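Local coordinates for antifreeze protein type II (Clupea harengus, PDB 2PY2) that probably binds ice and restrains its growth, as a calcium-dependent type II antifreeze protein built on a C-type lectin fold, at residues Trp8-Arg14 with Cys125-Leu129; Val51-Thr55 with Gln103-Gly107; Ile60-Ile64 with His119-Ile124; Asp68-Thr73 with Asp94-Thr98. All blocks are in the same frame, centred on the assembly; numbering follows the deposited sequence.

Interaction 1. Residues Trp8-Arg14 with Cys125-Leu129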
loop_
_atom_site.group_PDB
_atom_site.type_symbol
_atom_site.label_atom_id
_atom_site.label_comp_id
_atom_site.label_asym_id
_atom_site.label_seq_id
_atom_site.Cartn_x
_atom_site.Cartn_y
_atom_site.Cartn_z
ATOM N N TRP A 8 4.316 12.962 9.421
ATOM C CA TRP A 8 4.592 11.538 9.260
ATOM C C TRP A 8 4.699 10.792 10.595
ATOM O O TRP A 8 4.999 11.394 11.625
ATOM C CB TRP A 8 5.871 11.353 8.436
ATOM C CG TRP A 8 5.756 11.902 7.034
ATOM C CD1 TRP A 8 5.509 13.196 6.677
ATOM C CD2 TRP A 8 5.877 11.166 5.806
ATOM N NE1 TRP A 8 5.469 13.312 5.307
ATOM C CE2 TRP A 8 5.692 12.083 4.747
ATOM C CE3 TRP A 8 6.127 9.820 5.501
ATOM C CZ2 TRP A 8 5.746 11.698 3.400
ATOM C CZ3 TRP A 8 6.182 9.434 4.157
ATOM C CH2 TRP A 8 5.992 10.373 3.125
ATOM N N LYS A 9 4.448 9.483 10.569
ATOM C CA LYS A 9 4.502 8.647 11.777
ATOM C C LYS A 9 5.579 7.569 11.652
ATOM O O LYS A 9 5.684 6.892 10.625
ATOM C CB LYS A 9 3.145 7.984 12.026
ATOM C CG LYS A 9 1.971 8.949 12.149
ATOM C CD LYS A 9 2.090 9.846 13.371
ATOM C CE LYS A 9 0.834 10.689 13.560
ATOM N NZ LYS A 9 0.577 11.590 12.399
ATOM N N MET A 10 6.360 7.389 12.710
ATOM C CA MET A 10 7.450 6.424 12.689
ATOM C C MET A 10 7.146 5.012 13.162
ATOM O O MET A 10 6.443 4.805 14.149
ATOM C CB MET A 10 8.623 6.963 13.505
ATOM C CG MET A 10 9.780 5.999 13.644
ATOM S SD MET A 10 10.959 6.575 14.876
ATOM C CE MET A 10 10.349 5.729 16.343
ATOM N N PHE A 11 7.708 4.043 12.447
ATOM C CA PHE A 11 7.567 2.639 12.798
ATOM C C PHE A 11 8.700 1.831 12.184
ATOM O O PHE A 11 8.890 1.825 10.966
ATOM C CB PHE A 11 6.238 2.057 12.313
ATOM C CG PHE A 11 6.104 0.580 12.580
ATOM C CD1 PHE A 11 5.749 0.116 13.844
ATOM C CD2 PHE A 11 6.396 -0.347 11.583
ATOM C CE1 PHE A 11 5.687 -1.252 14.112
ATOM C CE2 PHE A 11 6.338 -1.718 11.842
ATOM C CZ PHE A 11 5.985 -2.170 13.106
ATOM N N ASN A 12 9.452 1.156 13.044
ATOM C CA ASN A 12 10.559 0.314 12.615
ATOM C C ASN A 12 11.512 0.973 11.629
ATOM O O ASN A 12 11.794 0.421 10.565
ATOM C CB ASN A 12 10.014 -0.983 12.015
ATOM C CG ASN A 12 10.566 -2.212 12.697
ATOM O OD1 ASN A 12 11.768 -2.479 12.641
ATOM N ND2 ASN A 12 9.692 -2.966 13.359
ATOM N N GLY A 13 11.998 2.160 11.980
ATOM C CA GLY A 13 12.947 2.855 11.129
ATOM C C GLY A 13 12.415 3.531 9.883
ATOM O O GLY A 13 13.193 4.051 9.083
ATOM N N ARG A 14 11.100 3.530 9.703
ATOM C CA ARG A 14 10.505 4.160 8.530
ATOM C C ARG A 14 9.448 5.163 8.977
ATOM O O ARG A 14 8.964 5.103 10.111
ATOM C CB ARG A 14 9.846 3.103 7.643
ATOM C CG ARG A 14 10.706 1.881 7.378
ATOM C CD ARG A 14 9.853 0.734 6.844
ATOM N NE ARG A 14 9.259 1.056 5.557
ATOM C CZ ARG A 14 8.286 0.354 4.985
ATOM N NH1 ARG A 14 7.788 -0.718 5.595
ATOM N NH2 ARG A 14 7.815 0.722 3.800
ATOM N N CYS A 125 1.936 6.189 2.150
ATOM C CA CYS A 125 3.289 6.440 1.656
ATOM C C CYS A 125 4.280 6.110 2.770
ATOM O O CYS A 125 3.957 6.215 3.958
ATOM C CB CYS A 125 3.504 7.910 1.257
ATOM S SG CYS A 125 2.554 8.610 -0.145
ATOM N N ALA A 126 5.484 5.707 2.392
ATOM C CA ALA A 126 6.507 5.393 3.381
ATOM C C ALA A 126 7.887 5.720 2.837
ATOM O O ALA A 126 8.098 5.745 1.627
ATOM C CB ALA A 126 6.434 3.921 3.774
ATOM N N LYS A 127 8.818 5.989 3.746
ATOM C CA LYS A 127 10.194 6.298 3.385
ATOM C C LYS A 127 11.067 6.098 4.615
ATOM O O LYS A 127 10.597 6.216 5.747
ATOM C CB LYS A 127 10.318 7.737 2.861
ATOM C CG LYS A 127 9.867 8.829 3.822
ATOM C CD LYS A 127 10.061 10.212 3.208
ATOM C CE LYS A 127 9.537 11.311 4.114
ATOM N NZ LYS A 127 9.792 12.671 3.549
ATOM N N PRO A 128 12.348 5.759 4.414
ATOM C CA PRO A 128 13.226 5.554 5.569
ATOM C C PRO A 128 13.401 6.787 6.454
ATOM O O PRO A 128 13.304 7.926 5.994
ATOM C CB PRO A 128 14.538 5.090 4.932
ATOM C CG PRO A 128 14.490 5.682 3.552
ATOM C CD PRO A 128 13.057 5.469 3.156
ATOM N N LEU A 129 13.641 6.541 7.737
ATOM C CA LEU A 129 13.847 7.610 8.702
ATOM C C LEU A 129 15.263 8.145 8.505
ATOM O O LEU A 129 16.217 7.369 8.460
ATOM C CB LEU A 129 13.688 7.062 10.124
ATOM C CG LEU A 129 13.919 8.018 11.298
ATOM C CD1 LEU A 129 12.861 9.113 11.299
ATOM C CD2 LEU A 129 13.871 7.235 12.600
#

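Interaction 2. Residues Val51-Thr55 with Gln103-Gly107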
loop_
_atom_site.group_PDB
_atom_site.type_symbol
_atom_site.label_atom_id
_atom_site.label_comp_id
_atom_site.label_asym_id
_atom_site.label_seq_id
_atom_site.Cartn_x
_atom_site.Cartn_y
_atom_site.Cartn_z
ATOM N N VAL A 51 0.003 0.513 10.166
ATOM C CA VAL A 51 -0.530 1.277 9.048
ATOM C C VAL A 51 -2.051 1.360 9.125
ATOM O O VAL A 51 -2.631 2.398 8.812
ATOM C CB VAL A 51 -0.091 0.676 7.691
ATOM C CG1 VAL A 51 1.421 0.754 7.559
ATOM C CG2 VAL A 51 -0.551 -0.748 7.579
ATOM N N LYS A 52 -2.706 0.284 9.553
ATOM C CA LYS A 52 -4.157 0.332 9.676
ATOM C C LYS A 52 -4.561 1.436 10.650
ATOM O O LYS A 52 -5.583 2.082 10.468
ATOM C CB LYS A 52 -4.715 -1.013 10.150
ATOM C CG LYS A 52 -4.808 -2.045 9.037
ATOM C CD LYS A 52 -5.488 -3.322 9.508
ATOM C CE LYS A 52 -5.705 -4.282 8.346
ATOM N NZ LYS A 52 -6.320 -5.566 8.802
ATOM N N GLU A 53 -3.747 1.663 11.675
ATOM C CA GLU A 53 -4.054 2.701 12.654
ATOM C C GLU A 53 -3.924 4.109 12.076
ATOM O O GLU A 53 -4.297 5.085 12.717
ATOM C CB GLU A 53 -3.156 2.555 13.885
ATOM C CG GLU A 53 -3.392 1.261 14.637
ATOM C CD GLU A 53 -2.461 1.088 15.814
ATOM O OE1 GLU A 53 -1.229 1.198 15.624
ATOM O OE2 GLU A 53 -2.967 0.834 16.927
ATOM N N LEU A 54 -3.401 4.213 10.860
ATOM C CA LEU A 54 -3.258 5.510 10.207
ATOM C C LEU A 54 -4.442 5.794 9.287
ATOM O O LEU A 54 -4.583 6.911 8.781
ATOM C CB LEU A 54 -1.980 5.554 9.364
ATOM C CG LEU A 54 -0.632 5.458 10.067
ATOM C CD1 LEU A 54 0.478 5.596 9.041
ATOM C CD2 LEU A 54 -0.529 6.551 11.113
ATOM N N THR A 55 -5.292 4.789 9.086
ATOM C CA THR A 55 -6.429 4.912 8.179
ATOM C C THR A 55 -7.800 5.200 8.805
ATOM O O THR A 55 -8.832 4.984 8.171
ATOM C CB THR A 55 -6.528 3.653 7.290
ATOM O OG1 THR A 55 -6.817 2.501 8.096
ATOM C CG2 THR A 55 -5.202 3.421 6.585
ATOM N N GLN A 103 -4.425 -3.254 -3.095
ATOM C CA GLN A 103 -5.249 -2.349 -2.307
ATOM C C GLN A 103 -5.423 -3.021 -0.946
ATOM O O GLN A 103 -5.720 -4.217 -0.886
ATOM C CB GLN A 103 -6.631 -2.185 -2.949
ATOM C CG GLN A 103 -7.501 -1.183 -2.223
ATOM C CD GLN A 103 -8.938 -1.149 -2.727
ATOM O OE1 GLN A 103 -9.755 -0.412 -2.194
ATOM N NE2 GLN A 103 -9.250 -1.951 -3.749
ATOM N N MET A 104 -5.234 -2.271 0.135
ATOM C CA MET A 104 -5.419 -2.835 1.478
ATOM C C MET A 104 -6.729 -2.310 2.101
ATOM O O MET A 104 -7.399 -1.449 1.523
ATOM C CB MET A 104 -4.229 -2.492 2.387
ATOM C CG MET A 104 -4.165 -1.043 2.859
ATOM S SD MET A 104 -2.870 -0.801 4.110
ATOM C CE MET A 104 -3.748 -1.388 5.610
ATOM N N ASN A 105 -7.093 -2.830 3.279
ATOM C CA ASN A 105 -8.333 -2.419 3.957
ATOM C C ASN A 105 -9.571 -2.666 3.097
ATOM O O ASN A 105 -10.522 -1.891 3.141
ATOM C CB ASN A 105 -8.295 -0.930 4.316
ATOM C CG ASN A 105 -7.642 -0.660 5.658
ATOM O OD1 ASN A 105 -7.334 0.493 5.993
ATOM N ND2 ASN A 105 -7.436 -1.713 6.442
ATOM N N VAL A 106 -9.558 -3.741 2.324
ATOM C CA VAL A 106 -10.662 -4.056 1.429
ATOM C C VAL A 106 -11.691 -4.976 2.061
ATOM O O VAL A 106 -11.332 -5.955 2.720
ATOM C CB VAL A 106 -10.136 -4.726 0.138
ATOM C CG1 VAL A 106 -11.275 -4.969 -0.851
ATOM C CG2 VAL A 106 -9.050 -3.850 -0.478
ATOM N N GLY A 107 -12.966 -4.649 1.856
ATOM C CA GLY A 107 -14.048 -5.472 2.374
ATOM C C GLY A 107 -14.222 -5.498 3.879
ATOM O O GLY A 107 -13.578 -4.744 4.604
#

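Interaction 3. Residues Ile60-Ile64 with His119-Ile124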
loop_
_atom_site.group_PDB
_atom_site.type_symbol
_atom_site.label_atom_id
_atom_site.label_comp_id
_atom_site.label_asym_id
_atom_site.label_seq_id
_atom_site.Cartn_x
_atom_site.Cartn_y
_atom_site.Cartn_z
ATOM N N ILE A 60 -10.100 2.870 6.094
ATOM C CA ILE A 60 -10.348 3.230 4.706
ATOM C C ILE A 60 -9.480 2.493 3.691
ATOM O O ILE A 60 -8.251 2.463 3.825
ATOM C CB ILE A 60 -10.154 4.754 4.528
ATOM C CG1 ILE A 60 -11.111 5.503 5.458
ATOM C CG2 ILE A 60 -10.429 5.169 3.089
ATOM C CD1 ILE A 60 -10.770 6.972 5.642
ATOM N N PRO A 61 -10.113 1.877 2.674
ATOM C CA PRO A 61 -9.419 1.135 1.605
ATOM C C PRO A 61 -8.332 2.044 1.033
ATOM O O PRO A 61 -8.600 3.196 0.672
ATOM C CB PRO A 61 -10.532 0.864 0.607
ATOM C CG PRO A 61 -11.716 0.652 1.499
ATOM C CD PRO A 61 -11.576 1.788 2.501
ATOM N N SER A 62 -7.111 1.527 0.934
ATOM C CA SER A 62 -5.989 2.336 0.478
ATOM C C SER A 62 -4.992 1.597 -0.421
ATOM O O SER A 62 -4.784 0.398 -0.282
ATOM C CB SER A 62 -5.223 2.857 1.699
ATOM O OG SER A 62 -6.057 3.600 2.577
ATOM N N TRP A 63 -4.382 2.334 -1.343
ATOM C CA TRP A 63 -3.362 1.771 -2.223
ATOM C C TRP A 63 -2.063 1.595 -1.438
ATOM O O TRP A 63 -1.720 2.440 -0.605
ATOM C CB TRP A 63 -3.032 2.746 -3.359
ATOM C CG TRP A 63 -4.013 2.828 -4.453
ATOM C CD1 TRP A 63 -4.583 3.960 -4.958
ATOM C CD2 TRP A 63 -4.488 1.747 -5.248
ATOM N NE1 TRP A 63 -5.387 3.647 -6.020
ATOM C CE2 TRP A 63 -5.345 2.294 -6.226
ATOM C CE3 TRP A 63 -4.270 0.364 -5.235
ATOM C CZ2 TRP A 63 -5.984 1.508 -7.185
ATOM C CZ3 TRP A 63 -4.909 -0.419 -6.190
ATOM C CH2 TRP A 63 -5.753 0.158 -7.151
ATOM N N ILE A 64 -1.354 0.501 -1.700
ATOM C CA ILE A 64 -0.039 0.296 -1.134
ATOM C C ILE A 64 0.860 0.025 -2.350
ATOM O O ILE A 64 0.361 -0.160 -3.458
ATOM C CB ILE A 64 0.029 -0.826 -0.056
ATOM C CG1 ILE A 64 -0.612 -2.118 -0.532
ATOM C CG2 ILE A 64 -0.612 -0.309 1.230
ATOM C CD1 ILE A 64 -0.458 -3.242 0.505
ATOM N N HIS A 119 -8.468 2.592 -10.466
ATOM C CA HIS A 119 -9.452 2.931 -9.435
ATOM C C HIS A 119 -8.899 4.013 -8.528
ATOM O O HIS A 119 -7.715 4.001 -8.210
ATOM C CB HIS A 119 -9.766 1.702 -8.579
ATOM C CG HIS A 119 -10.656 0.707 -9.252
ATOM N ND1 HIS A 119 -10.855 0.687 -10.616
ATOM C CD2 HIS A 119 -11.376 -0.322 -8.751
ATOM C CE1 HIS A 119 -11.661 -0.315 -10.926
ATOM N NE2 HIS A 119 -11.991 -0.943 -9.811
ATOM N N LEU A 120 -9.759 4.924 -8.080
ATOM C CA LEU A 120 -9.316 5.995 -7.187
ATOM C C LEU A 120 -9.411 5.575 -5.720
ATOM O O LEU A 120 -10.466 5.141 -5.274
ATOM C CB LEU A 120 -10.177 7.251 -7.383
ATOM C CG LEU A 120 -10.225 7.911 -8.766
ATOM C CD1 LEU A 120 -8.820 8.147 -9.262
ATOM C CD2 LEU A 120 -10.979 7.039 -9.752
ATOM N N HIS A 121 -8.308 5.697 -4.986
ATOM C CA HIS A 121 -8.289 5.375 -3.561
ATOM C C HIS A 121 -7.292 6.234 -2.799
ATOM O O HIS A 121 -6.416 6.877 -3.389
ATOM C CB HIS A 121 -7.928 3.905 -3.336
ATOM C CG HIS A 121 -8.998 2.951 -3.754
ATOM N ND1 HIS A 121 -10.240 2.922 -3.158
ATOM C CD2 HIS A 121 -9.010 1.981 -4.697
ATOM C CE1 HIS A 121 -10.971 1.972 -3.714
ATOM N NE2 HIS A 121 -10.249 1.387 -4.653
ATOM N N SER A 122 -7.453 6.258 -1.481
ATOM C CA SER A 122 -6.542 6.975 -0.613
ATOM C C SER A 122 -5.291 6.109 -0.667
ATOM O O SER A 122 -5.307 5.054 -1.297
ATOM C CB SER A 122 -7.091 7.005 0.810
ATOM O OG SER A 122 -8.347 7.647 0.824
ATOM N N SER A 123 -4.215 6.522 -0.012
ATOM C CA SER A 123 -3.010 5.711 -0.076
ATOM C C SER A 123 -2.087 5.865 1.118
ATOM O O SER A 123 -2.239 6.778 1.933
ATOM C CB SER A 123 -2.247 6.025 -1.369
ATOM O OG SER A 123 -1.903 7.401 -1.440
ATOM N N ILE A 124 -1.133 4.947 1.218
ATOM C CA ILE A 124 -0.161 4.964 2.300
ATOM C C ILE A 124 1.215 5.167 1.695
ATOM O O ILE A 124 1.617 4.393 0.821
ATOM C CB ILE A 124 -0.106 3.616 3.050
ATOM C CG1 ILE A 124 -1.521 3.106 3.358
ATOM C CG2 ILE A 124 0.745 3.772 4.310
ATOM C CD1 ILE A 124 -2.346 4.029 4.211
HETATM O O HOH W 1 -10.056 4.703 -0.818
#

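Interaction 4. Residues Asp68-Thr73 with Asp94-Thr98. With CA (calcium ion), chain G.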
loop_
_atom_site.group_PDB
_atom_site.type_symbol
_atom_site.label_atom_id
_atom_site.label_comp_id
_atom_site.label_asym_id
_atom_site.label_seq_id
_atom_site.Cartn_x
_atom_site.Cartn_y
_atom_site.Cartn_z
ATOM N N ASP A 68 1.851 -6.859 -9.561
ATOM C CA ASP A 68 2.404 -7.964 -10.351
ATOM C C ASP A 68 1.979 -7.626 -11.786
ATOM O O ASP A 68 1.584 -8.490 -12.565
ATOM C CB ASP A 68 1.855 -9.341 -9.884
ATOM C CG ASP A 68 0.403 -9.592 -10.284
ATOM O OD1 ASP A 68 -0.399 -8.637 -10.349
ATOM O OD2 ASP A 68 0.055 -10.779 -10.518
ATOM N N CYS A 69 2.084 -6.336 -12.114
ATOM C CA CYS A 69 1.678 -5.820 -13.418
ATOM C C CYS A 69 2.580 -6.171 -14.591
ATOM O O CYS A 69 2.167 -6.034 -15.747
ATOM C CB CYS A 69 1.515 -4.298 -13.365
ATOM S SG CYS A 69 0.223 -3.683 -12.229
ATOM N N GLN A 70 3.808 -6.595 -14.321
ATOM C CA GLN A 70 4.697 -6.961 -15.420
ATOM C C GLN A 70 4.441 -8.405 -15.835
ATOM O O GLN A 70 4.086 -8.682 -16.984
ATOM C CB GLN A 70 6.164 -6.795 -15.015
ATOM C CG GLN A 70 6.578 -5.361 -14.762
ATOM C CD GLN A 70 6.141 -4.860 -13.407
ATOM O OE1 GLN A 70 6.067 -5.626 -12.440
ATOM N NE2 GLN A 70 5.871 -3.566 -13.317
ATOM N N VAL A 71 4.637 -9.327 -14.900
ATOM C CA VAL A 71 4.405 -10.740 -15.169
ATOM C C VAL A 71 3.499 -11.305 -14.075
ATOM O O VAL A 71 3.807 -11.209 -12.889
ATOM C CB VAL A 71 5.729 -11.532 -15.201
ATOM C CG1 VAL A 71 5.433 -13.002 -15.450
ATOM C CG2 VAL A 71 6.640 -10.985 -16.310
ATOM N N SER A 72 2.381 -11.894 -14.478
ATOM C CA SER A 72 1.432 -12.450 -13.516
ATOM C C SER A 72 2.104 -13.323 -12.457
ATOM O O SER A 72 2.983 -14.130 -12.769
ATOM C CB SER A 72 0.350 -13.251 -14.245
ATOM O OG SER A 72 -0.553 -13.831 -13.315
ATOM N N THR A 73 1.674 -13.134 -11.209
ATOM C CA THR A 73 2.155 -13.852 -10.028
ATOM C C THR A 73 3.534 -13.434 -9.526
ATOM O O THR A 73 4.016 -13.950 -8.520
ATOM C CB THR A 73 2.151 -15.387 -10.235
ATOM O OG1 THR A 73 3.282 -15.779 -11.018
ATOM C CG2 THR A 73 0.878 -15.820 -10.936
ATOM N N ASP A 94 -6.131 -12.467 -7.580
ATOM C CA ASP A 94 -6.588 -13.109 -8.808
ATOM C C ASP A 94 -5.422 -13.302 -9.785
ATOM O O ASP A 94 -5.419 -14.239 -10.580
ATOM C CB ASP A 94 -7.702 -12.282 -9.451
ATOM C CG ASP A 94 -8.989 -12.330 -8.645
ATOM O OD1 ASP A 94 -9.637 -13.393 -8.607
ATOM O OD2 ASP A 94 -9.355 -11.311 -8.037
ATOM N N THR A 95 -4.431 -12.417 -9.687
ATOM C CA THR A 95 -3.214 -12.412 -10.513
ATOM C C THR A 95 -3.444 -12.011 -11.969
ATOM O O THR A 95 -2.526 -12.106 -12.794
ATOM C CB THR A 95 -2.442 -13.774 -10.494
ATOM O OG1 THR A 95 -3.120 -14.737 -11.311
ATOM C CG2 THR A 95 -2.318 -14.313 -9.061
ATOM N N THR A 96 -4.655 -11.554 -12.280
ATOM C CA THR A 96 -4.982 -11.110 -13.634
ATOM C C THR A 96 -4.273 -9.780 -13.852
ATOM O O THR A 96 -4.313 -8.905 -12.984
ATOM C CB THR A 96 -6.492 -10.862 -13.805
ATOM O OG1 THR A 96 -7.227 -11.930 -13.202
ATOM C CG2 THR A 96 -6.852 -10.778 -15.277
ATOM N N LEU A 97 -3.631 -9.615 -15.005
ATOM C CA LEU A 97 -2.923 -8.370 -15.272
ATOM C C LEU A 97 -3.850 -7.156 -15.293
ATOM O O LEU A 97 -3.389 -6.022 -15.160
ATOM C CB LEU A 97 -2.155 -8.463 -16.597
ATOM C CG LEU A 97 -1.009 -9.474 -16.642
ATOM C CD1 LEU A 97 -0.517 -9.624 -18.077
ATOM C CD2 LEU A 97 0.117 -9.015 -15.731
ATOM N N THR A 98 -5.153 -7.379 -15.453
ATOM C CA THR A 98 -6.092 -6.256 -15.485
ATOM C C THR A 98 -6.430 -5.690 -14.100
ATOM O O THR A 98 -7.070 -4.645 -13.993
ATOM C CB THR A 98 -7.406 -6.632 -16.190
ATOM O OG1 THR A 98 -8.032 -7.716 -15.495
ATOM C CG2 THR A 98 -7.137 -7.038 -17.630
HETATM CA CA CA G . -8.531 -9.127 -7.190
HETATM O O HOH W 2 -10.989 -8.272 -6.725
#

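Interaction 1. Residues Trp8-Arg14 with Cys125-Leu129
Lys127 lays its side chain over one face of Trp8, where residues 8-14 meet the end of strand 121-128. The lysine starts out pointing away from the other segment, but with CG set between its backbone N and carbonyl carbon (chi1 58°) the straight, extended chain is carried over the indole, crossing it at about a right angle. Its CE methylene stands almost centrally over the six-membered ring of Trp8, a CH-pi contact with CE 3.7 Å from the centroid. Lys127 NZ follows at 4.4 Å from that centroid, a cation-pi pair, while also hydrogen-bonding to Glu35 O.

The apolar contacts are smaller. Trp8 CH2 touches Cys125 CB at 4.0 Å, beside the disulfide to Cys32, and Met10 SD meets Leu129 CD2 at 3.8 Å. Ala126 CB packs against the Arg14 guanidinium, 3.5 Å from NH2.

In the backbone, Arg14 and Pro128 form an antiparallel non-hydrogen-bonded pair, and Leu129 N donates to Gly13 O over 2.9 Å. A type I' turn from Phe11 to Arg14 delivers that carbonyl, joining strands 9-11 and 14-20 as a tight hairpin.

Lys127 thus packs through its methylenes, and Arg14 touches Ala126 by NH2 while its charge pairs with Glu47; between these two segments a single backbone hydrogen bond is joined by aliphatic and pi contacts.

Interaction 2. Residues Val51-Thr55 with Gln103-Gly107
Met104 brings its methyl end to the C-terminal part of helix 45-52: CE lies 3.6 Å from Lys52 CG and 3.8 Å from Val51 CG2. The thioether reaches them because CG takes the position between backbone N and carbonyl carbon (chi1 73°) and the chain then bends at the sulfur, turning CE in toward the helix. It crosses both partners obliquely, with CE touching the valine CG2 branch and the lysine CG.

Asn105 buries as much surface as Met104. Its flat amide lies beside the aliphatic part of Lys52 and comes from the opposite direction to Thr55, whose hydroxyl is close to it. Thr55 OG1 is already committed to Lys52 O, donating over 2.7 Å, and Thr55 N reaches the same carbonyl at 3.1 Å, so two donors grip one oxygen and close the type I turn from Lys52 to Thr55.

Lys52 itself runs extended past the amide, its NZ hydrogen-bonded to Lys110 O, so the carbon chain does the packing and the charge is held beyond it.

Asn105 and Val106 form a G1 beta bulge opposite Cys111, and there strand 101-106 turns a corner. The contact therefore sets the C-terminal part of helix 45-52 and the turn after it against this corner, with Ile64 of strand 62-64 and Trp112 of strand 111-115 also touching Met104, and Phe16 of strand 14-20 touching Val51.

Interaction 3. Residues Ile60-Ile64 with His119-Ile124
Trp63 meets His121 in an edge-to-face aromatic pair, the imidazole edge directed at the indole face with centroids of the five-membered rings 5.3 Å apart and planes at 77°. His121 CB also lies over the pyrrole part of the indole, a CH-pi contact 3.9 Å from its centroid. In the plane of the indole, at its edge, Trp63 NE1 gives a weak, bent hydrogen bond to His119 O at 3.2 Å; a second weak one goes to Leu23 O.

The backbones fix this pairing. Trp63 N donates to Ser122 O over 2.9 Å, and Ile124 N returns to Trp63 O at 3.2 Å, nearly along the C=O axis. Together they make Trp63 and Ser123 a parallel bridge. Further along, Ile64 and Ile124 lie side by side, pointing the same way. Where the strands diverge, one water fills in: it donates to Pro61 O at 2.6 Å, accepts from Ser122 N and bonds His121 ND1.

Farther out, Trp25 stacks edge-to-face with Trp63, and Ser122 OG is hydrogen-bonded to Pro20 O.

Strand 62-64, parallel to strand 121-128 and antiparallel to strand 101-106, links the two parts of the sheet, an arrangement characteristic of the C-type lectin fold.

Interaction 4. Residues Asp68-Thr73 with Asp94-Thr98
Ser72 points its hydroxyl across to the opposite loop: OG, anti to the backbone N (chi1 178°), donates to Thr95 O over 2.7 Å, arriving tilted 26° from the carbonyl plane. Next to it Thr73 and Thr95 cross obliquely, with Thr73 CG2 at 3.9 Å from Thr95 CB. The Asp68 carboxylate comes up beside the Thr95 backbone, OD2 at 3.7 Å from CA, but its bond is made at home: the anti lone pair of OD2 takes Thr73 N at 2.9 Å, which pulls residues 68-73 into a compact loop. Leu97 brings its CD2 branch over the curl of backbone, 3.5 Å from Asp68 O and 3.6 Å from Cys69 O, so a methyl rests on carbonyls and on little other side chain.

Asp94 faces away from all this and gives OD2 to the calcium ion at 2.5 Å, with Gln92, Glu99, Asn113 and Asp114 completing the protein ligands. Asp114 also receives a hydrogen bond from Thr95 N, which couples the metal site to the loop pair.

The paired loops belong to the calcium-bearing loop region of the C-type lectin fold. Residues 68-73 connect strands 66-67 and 76-77, while 94-98 precede strand 101-106; the Cys69-Cys100 disulfide and an Asp68-Cys100 backbone bond fasten the two loops just before that strand.

How the interactions relate
Interactions 2 and 3 are neighbours near the middle of the chain, joined where Met104 N probably bonds Ser62 O as strands 101-106 and 62-64 pair. Interaction 2 is a buried packing of helix end against strand corner, while interaction 3, partly buried, adds regular strand bonding and an aromatic pair. Strand 121-128 serves both interaction 3 and interaction 1, also partly buried, whose hairpin lies toward the chain termini and combines pi and aliphatic contacts with one backbone bond; Lys9 also packs on Leu54 of interaction 2. Interaction 4 is a surface meeting of two irregular loops, about 28 Å from interaction 1 between centres, on the other side of the chain's centre, and alone includes a calcium ligand.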